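Long-range contacts in phosphoribosylaminoimidazole-succinocarboxamide synthase (Thermotoga maritima, PDB 1KUT), which catalyses the ATP-dependent joining of L-aspartate to carboxyaminoimidazole ribonucleotide, giving SAICAR in the de novo synthesis of purines: residues B[86-91]-B[107-112]; B[20-25]-B[68-73]. All blocks are in the same frame, centred on the assembly; numbering follows the deposited sequence.

Interaction 1: residues B[86-91]-B[107-112]; sequences VRLKKA and PVPLVE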
loop_
_atom_site.group_PDB
_atom_site.type_symbol
_atom_site.label_atom_id
_atom_site.label_comp_id
_atom_site.label_asym_id
_atom_site.label_seq_id
_atom_site.Cartn_x
_atom_site.Cartn_y
_atom_site.Cartn_z
ATOM N N VAL B 86 3.069 -9.679 8.461
ATOM C CA VAL B 86 3.283 -10.838 7.622
ATOM C C VAL B 86 2.012 -11.667 7.701
ATOM O O VAL B 86 1.504 -11.958 8.800
ATOM C CB VAL B 86 4.477 -11.679 8.094
ATOM C CG1 VAL B 86 4.654 -12.877 7.177
ATOM C CG2 VAL B 86 5.742 -10.838 8.081
ATOM N N ARG B 87 1.471 -12.035 6.546
ATOM C CA ARG B 87 0.263 -12.834 6.538
ATOM C C ARG B 87 0.557 -14.202 5.965
ATOM O O ARG B 87 1.229 -14.324 4.945
ATOM C CB ARG B 87 -0.825 -12.154 5.705
ATOM C CG ARG B 87 -1.253 -10.806 6.258
ATOM C CD ARG B 87 -2.160 -10.085 5.300
ATOM N NE ARG B 87 -2.327 -8.693 5.702
ATOM C CZ ARG B 87 -3.049 -8.288 6.742
ATOM N NH1 ARG B 87 -3.687 -9.172 7.495
ATOM N NH2 ARG B 87 -3.119 -6.994 7.032
ATOM N N LEU B 88 0.057 -15.228 6.652
ATOM C CA LEU B 88 0.216 -16.604 6.239
ATOM C C LEU B 88 -1.155 -17.090 5.793
ATOM O O LEU B 88 -1.270 -17.986 4.957
ATOM C CB LEU B 88 0.705 -17.450 7.421
ATOM C CG LEU B 88 2.187 -17.832 7.492
ATOM C CD1 LEU B 88 3.049 -16.686 7.072
ATOM C CD2 LEU B 88 2.524 -18.272 8.906
ATOM N N LYS B 89 -2.194 -16.494 6.364
ATOM C CA LYS B 89 -3.562 -16.852 6.036
ATOM C C LYS B 89 -4.383 -15.589 5.894
ATOM O O LYS B 89 -4.098 -14.580 6.540
ATOM C CB LYS B 89 -4.174 -17.737 7.119
ATOM C CG LYS B 89 -3.478 -19.084 7.309
ATOM C CD LYS B 89 -4.307 -20.012 8.182
ATOM C CE LYS B 89 -3.560 -21.310 8.501
ATOM N NZ LYS B 89 -3.029 -22.001 7.292
ATOM N N LYS B 90 -5.403 -15.651 5.047
ATOM C CA LYS B 90 -6.264 -14.503 4.797
ATOM C C LYS B 90 -7.110 -14.182 6.015
ATOM O O LYS B 90 -7.899 -15.010 6.458
ATOM C CB LYS B 90 -7.197 -14.777 3.613
ATOM C CG LYS B 90 -6.516 -15.087 2.295
ATOM C CD LYS B 90 -7.576 -15.365 1.227
ATOM C CE LYS B 90 -6.970 -15.798 -0.107
ATOM N NZ LYS B 90 -8.021 -16.324 -1.049
ATOM N N ALA B 91 -6.968 -12.969 6.538
ATOM C CA ALA B 91 -7.738 -12.562 7.700
ATOM C C ALA B 91 -7.722 -11.057 7.915
ATOM O O ALA B 91 -6.863 -10.347 7.385
ATOM C CB ALA B 91 -7.205 -13.255 8.919
ATOM N N PRO B 107 -0.585 -18.582 -0.784
ATOM C CA PRO B 107 0.333 -19.508 -1.454
ATOM C C PRO B 107 1.707 -19.338 -0.839
ATOM O O PRO B 107 2.485 -20.281 -0.748
ATOM C CB PRO B 107 0.297 -19.029 -2.897
ATOM C CG PRO B 107 0.222 -17.527 -2.713
ATOM C CD PRO B 107 -0.854 -17.404 -1.634
ATOM N N VAL B 108 1.995 -18.110 -0.421
ATOM C CA VAL B 108 3.270 -17.773 0.192
ATOM C C VAL B 108 3.046 -16.670 1.238
ATOM O O VAL B 108 1.966 -16.074 1.303
ATOM C CB VAL B 108 4.278 -17.295 -0.881
ATOM C CG1 VAL B 108 4.380 -18.339 -1.983
ATOM C CG2 VAL B 108 3.844 -15.965 -1.463
ATOM N N PRO B 109 4.055 -16.404 2.083
ATOM C CA PRO B 109 3.899 -15.363 3.100
ATOM C C PRO B 109 3.864 -13.954 2.502
ATOM O O PRO B 109 4.746 -13.559 1.730
ATOM C CB PRO B 109 5.116 -15.572 4.002
ATOM C CG PRO B 109 5.444 -17.043 3.811
ATOM C CD PRO B 109 5.269 -17.201 2.328
ATOM N N LEU B 110 2.848 -13.191 2.877
ATOM C CA LEU B 110 2.712 -11.827 2.393
ATOM C C LEU B 110 3.159 -10.806 3.444
ATOM O O LEU B 110 2.715 -10.852 4.602
ATOM C CB LEU B 110 1.264 -11.570 1.997
ATOM C CG LEU B 110 0.933 -10.147 1.567
ATOM C CD1 LEU B 110 1.622 -9.799 0.250
ATOM C CD2 LEU B 110 -0.557 -10.033 1.451
ATOM N N VAL B 111 4.054 -9.906 3.031
ATOM C CA VAL B 111 4.573 -8.848 3.890
ATOM C C VAL B 111 3.989 -7.506 3.462
ATOM O O VAL B 111 4.089 -7.148 2.296
ATOM C CB VAL B 111 6.099 -8.714 3.774
ATOM C CG1 VAL B 111 6.606 -7.753 4.833
ATOM C CG2 VAL B 111 6.758 -10.070 3.905
ATOM N N GLU B 112 3.403 -6.770 4.411
ATOM C CA GLU B 112 2.801 -5.458 4.164
ATOM C C GLU B 112 3.365 -4.402 5.116
ATOM O O GLU B 112 3.558 -4.669 6.306
ATOM C CB GLU B 112 1.290 -5.490 4.411
ATOM C CG GLU B 112 0.455 -6.322 3.464
ATOM C CD GLU B 112 -1.046 -6.046 3.626
ATOM O OE1 GLU B 112 -1.646 -6.430 4.662
ATOM O OE2 GLU B 112 -1.625 -5.429 2.711
#

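Interaction 2: residues B[20-25]-B[68-73]; sequences EFKDDI and PPRTLK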
loop_
_atom_site.group_PDB
_atom_site.type_symbol
_atom_site.label_atom_id
_atom_site.label_comp_id
_atom_site.label_asym_id
_atom_site.label_seq_id
_atom_site.Cartn_x
_atom_site.Cartn_y
_atom_site.Cartn_z
ATOM N N GLU B 20 7.873 -1.458 30.164
ATOM C CA GLU B 20 6.853 -1.967 31.064
ATOM C C GLU B 20 5.542 -2.187 30.344
ATOM O O GLU B 20 5.012 -1.286 29.700
ATOM C CB GLU B 20 6.616 -1.007 32.218
ATOM C CG GLU B 20 5.515 -1.473 33.135
ATOM C CD GLU B 20 5.287 -0.523 34.278
ATOM O OE1 GLU B 20 4.368 -0.780 35.088
ATOM O OE2 GLU B 20 6.032 0.482 34.366
ATOM N N PHE B 21 5.007 -3.389 30.477
ATOM C CA PHE B 21 3.757 -3.703 29.823
ATOM C C PHE B 21 2.581 -3.312 30.701
ATOM O O PHE B 21 2.542 -3.654 31.875
ATOM C CB PHE B 21 3.721 -5.195 29.482
ATOM C CG PHE B 21 4.614 -5.574 28.320
ATOM C CD1 PHE B 21 5.980 -5.308 28.359
ATOM C CD2 PHE B 21 4.084 -6.179 27.183
ATOM C CE1 PHE B 21 6.801 -5.638 27.284
ATOM C CE2 PHE B 21 4.901 -6.509 26.111
ATOM C CZ PHE B 21 6.257 -6.239 26.161
ATOM N N LYS B 22 1.640 -2.568 30.127
ATOM C CA LYS B 22 0.450 -2.138 30.851
ATOM C C LYS B 22 -0.643 -3.196 30.715
ATOM O O LYS B 22 -0.461 -4.188 30.010
ATOM C CB LYS B 22 -0.051 -0.794 30.315
ATOM C CG LYS B 22 0.855 0.390 30.655
ATOM C CD LYS B 22 0.235 1.723 30.233
ATOM C CE LYS B 22 0.199 1.877 28.717
ATOM N NZ LYS B 22 -0.394 3.197 28.298
ATOM N N ASP B 23 -1.776 -2.982 31.380
ATOM C CA ASP B 23 -2.883 -3.939 31.338
ATOM C C ASP B 23 -4.037 -3.496 30.438
ATOM O O ASP B 23 -5.085 -4.143 30.408
ATOM C CB ASP B 23 -3.411 -4.174 32.754
ATOM C CG ASP B 23 -2.343 -4.674 33.699
ATOM O OD1 ASP B 23 -2.508 -4.504 34.922
ATOM O OD2 ASP B 23 -1.340 -5.245 33.228
ATOM N N ASP B 24 -3.832 -2.404 29.706
ATOM C CA ASP B 24 -4.840 -1.841 28.801
ATOM C C ASP B 24 -5.182 -2.723 27.592
ATOM O O ASP B 24 -4.489 -3.700 27.296
ATOM C CB ASP B 24 -4.362 -0.482 28.282
ATOM C CG ASP B 24 -3.870 0.434 29.391
ATOM O OD1 ASP B 24 -3.300 1.501 29.072
ATOM O OD2 ASP B 24 -4.052 0.091 30.582
ATOM N N ILE B 25 -6.256 -2.357 26.890
ATOM C CA ILE B 25 -6.696 -3.074 25.689
ATOM C C ILE B 25 -7.115 -2.049 24.635
ATOM O O ILE B 25 -7.314 -0.876 24.955
ATOM C CB ILE B 25 -7.911 -3.980 25.970
ATOM C CG1 ILE B 25 -7.616 -4.909 27.154
ATOM C CG2 ILE B 25 -8.250 -4.793 24.713
ATOM C CD1 ILE B 25 -6.470 -5.884 26.913
ATOM N N PRO B 68 10.413 -9.878 35.842
ATOM C CA PRO B 68 9.046 -10.122 36.328
ATOM C C PRO B 68 8.561 -8.962 37.180
ATOM O O PRO B 68 9.346 -8.333 37.884
ATOM C CB PRO B 68 9.180 -11.410 37.143
ATOM C CG PRO B 68 10.433 -12.070 36.594
ATOM C CD PRO B 68 11.347 -10.893 36.361
ATOM N N PRO B 69 7.259 -8.672 37.146
ATOM C CA PRO B 69 6.214 -9.352 36.370
ATOM C C PRO B 69 5.916 -8.853 34.942
ATOM O O PRO B 69 5.593 -9.654 34.064
ATOM C CB PRO B 69 4.996 -9.208 37.267
ATOM C CG PRO B 69 5.204 -7.803 37.831
ATOM C CD PRO B 69 6.667 -7.857 38.227
ATOM N N ARG B 70 6.037 -7.551 34.703
ATOM C CA ARG B 70 5.691 -6.992 33.399
ATOM C C ARG B 70 6.706 -6.044 32.775
ATOM O O ARG B 70 6.333 -5.126 32.024
ATOM C CB ARG B 70 4.346 -6.271 33.521
ATOM C CG ARG B 70 4.343 -5.103 34.527
ATOM C CD ARG B 70 2.897 -4.660 34.866
ATOM N NE ARG B 70 2.691 -3.219 34.711
ATOM C CZ ARG B 70 1.497 -2.620 34.713
ATOM N NH1 ARG B 70 0.392 -3.336 34.862
ATOM N NH2 ARG B 70 1.397 -1.299 34.548
ATOM N N THR B 71 7.981 -6.277 33.060
ATOM C CA THR B 71 9.054 -5.432 32.547
ATOM C C THR B 71 10.106 -6.186 31.741
ATOM O O THR B 71 10.470 -7.307 32.073
ATOM C CB THR B 71 9.767 -4.706 33.708
ATOM O OG1 THR B 71 8.871 -3.745 34.278
ATOM C CG2 THR B 71 11.030 -4.000 33.228
ATOM N N LEU B 72 10.594 -5.558 30.679
ATOM C CA LEU B 72 11.617 -6.167 29.836
ATOM C C LEU B 72 12.821 -5.239 29.759
ATOM O O LEU B 72 12.678 -4.041 29.484
ATOM C CB LEU B 72 11.082 -6.388 28.420
ATOM C CG LEU B 72 10.854 -7.813 27.930
ATOM C CD1 LEU B 72 10.080 -8.607 28.944
ATOM C CD2 LEU B 72 10.120 -7.764 26.611
ATOM N N LYS B 73 14.007 -5.769 30.026
ATOM C CA LYS B 73 15.182 -4.933 29.914
ATOM C C LYS B 73 15.565 -5.041 28.440
ATOM O O LYS B 73 15.874 -6.129 27.936
ATOM C CB LYS B 73 16.301 -5.445 30.814
ATOM C CG LYS B 73 17.538 -4.556 30.842
ATOM C CD LYS B 73 18.588 -5.234 31.705
ATOM C CE LYS B 73 20.011 -4.863 31.313
ATOM N NZ LYS B 73 20.983 -5.836 31.945
HETATM O O HOH W 1 -1.082 -0.539 33.762
#

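Interaction 1: residues B[86-91]-B[107-112]
Glu112 OE1 takes two N-H groups of Arg87: NE donates to it at 2.6 Å and NH2 at 2.8 Å, a side-on salt bridge in which both nitrogens converge on a single oxygen. That oxygen lies almost in the guanidinium plane, yet the carboxylate is turned 69° from it, and NE comes in from above the carboxylate plane while NH2 lies nearly along the C-O bond. Arg87 leaves its strand with CG beside the backbone N (chi1 -63°) and then runs extended to NE, which carries the guanidinium along the sheet to the residue two places beyond its own bridge partner, Leu110. Its CD passes Leu110 CD2 at 4.2 Å, the two side chains lying side by side on one face, where Phe94 of helix 93-98 touches both. The other carboxylate oxygen, Glu112 OE2, is salt-bridged to Arg97 of the same helix, whose guanidinium also comes near that of Arg87; the shared carboxylate probably offsets the two like charges.

In the backbone, Arg87 and Leu110 form an antiparallel hydrogen-bonded pair, Arg87 N to Leu110 O at 2.6 Å and Leu110 N to Arg87 O at 2.9 Å. Val86 and Val111 make the next, non-hydrogen-bonded pair, and their side chains point to the opposite face, against helix 138-160. Val86 CG1 also lies 4.2 Å from Pro109 CB, and Leu88 CD1 reaches the same proline carbon at 3.9 Å as the chain turns its corner. His129 of the second subunit packs on Leu110 and Glu112. The arrangement is that of neighbouring antiparallel strands, 78-87 and 105-115, in a sheet with helices on both faces, within the SAICAR synthetase fold.

Interaction 2: residues B[20-25]-B[68-73]
Glu20 and Thr71 face each other as an antiparallel non-hydrogen-bonded pair, and beside them Phe21 N donates a nearly straight bond of 2.7 Å to Arg70 O at the point where strand 71-74 begins. Arg70 then turns back across the other segment. Its CG sits between the backbone N and the carbonyl carbon (chi1 61°) and the chain bends again at chi3, which lays the guanidinium over the backbone of Phe21 and Lys22, with Lys22 CA above one face. Glu20 OE1 receives Arg70 NE at 3.0 Å on its anti lone pair and Arg70 NH2 at 3.1 Å from above the carboxylate plane. The Glu20 chain, stretched straight with CG opposite the backbone N (chi1 177°), reaches far enough to set OE1 at the guanidinium edge. Arg70 NH1 makes a salt bridge with Asp23 OD2 at 3.1 Å and lies equally near Asp23 OD1, the carboxylate standing almost perpendicular (86°) to the guanidinium. Asp23 OD2 also accepts from the backbone N of Gly40, at helix 39-55. A water 2.7 Å from Arg70 NH2 accepts a bond from it and a weak one from Asp23 N.

Away from these charges, Phe21 CE1 meets Leu72 CD2 at 4.0 Å, and both side chains pack on helix 39-55. Lys22 turns its amine to Glu4 and Gly5 O, with a further weak bond to Asp24. Replacing Arg70 by a methionine would probably leave the Glu20 carboxylate without the two N-H groups that grip it, and Asp23 with Gly40 N but without this cation, less firmly tied to the strand end. One cation thus joins a carboxylate of the strand to one of the following loop, and its charge is likely to offset both.

How the interactions relate
Both contacts are antiparallel strand pairs, but in different sheets: interaction 2 joins strands 16-21 and 71-74 of the five-stranded sheet, interaction 1 strands 78-87 and 105-115 of the other. Strand 71-74 leads along the chain to 78-87, yet the contacts lie on opposite sides of the chain's centre, their centres about 29 Å apart. Each is partly buried, interaction 1 the more so, with four buried residues among its eight touching ones against two of seven. In both, an arginine gives NE and NH2 to one glutamate oxygen. In 86-91/107-112 the bridge is buried near the second subunit; in 20-25/68-73 it is partly exposed, water-linked and extended to an aspartate, with no other chain touching it.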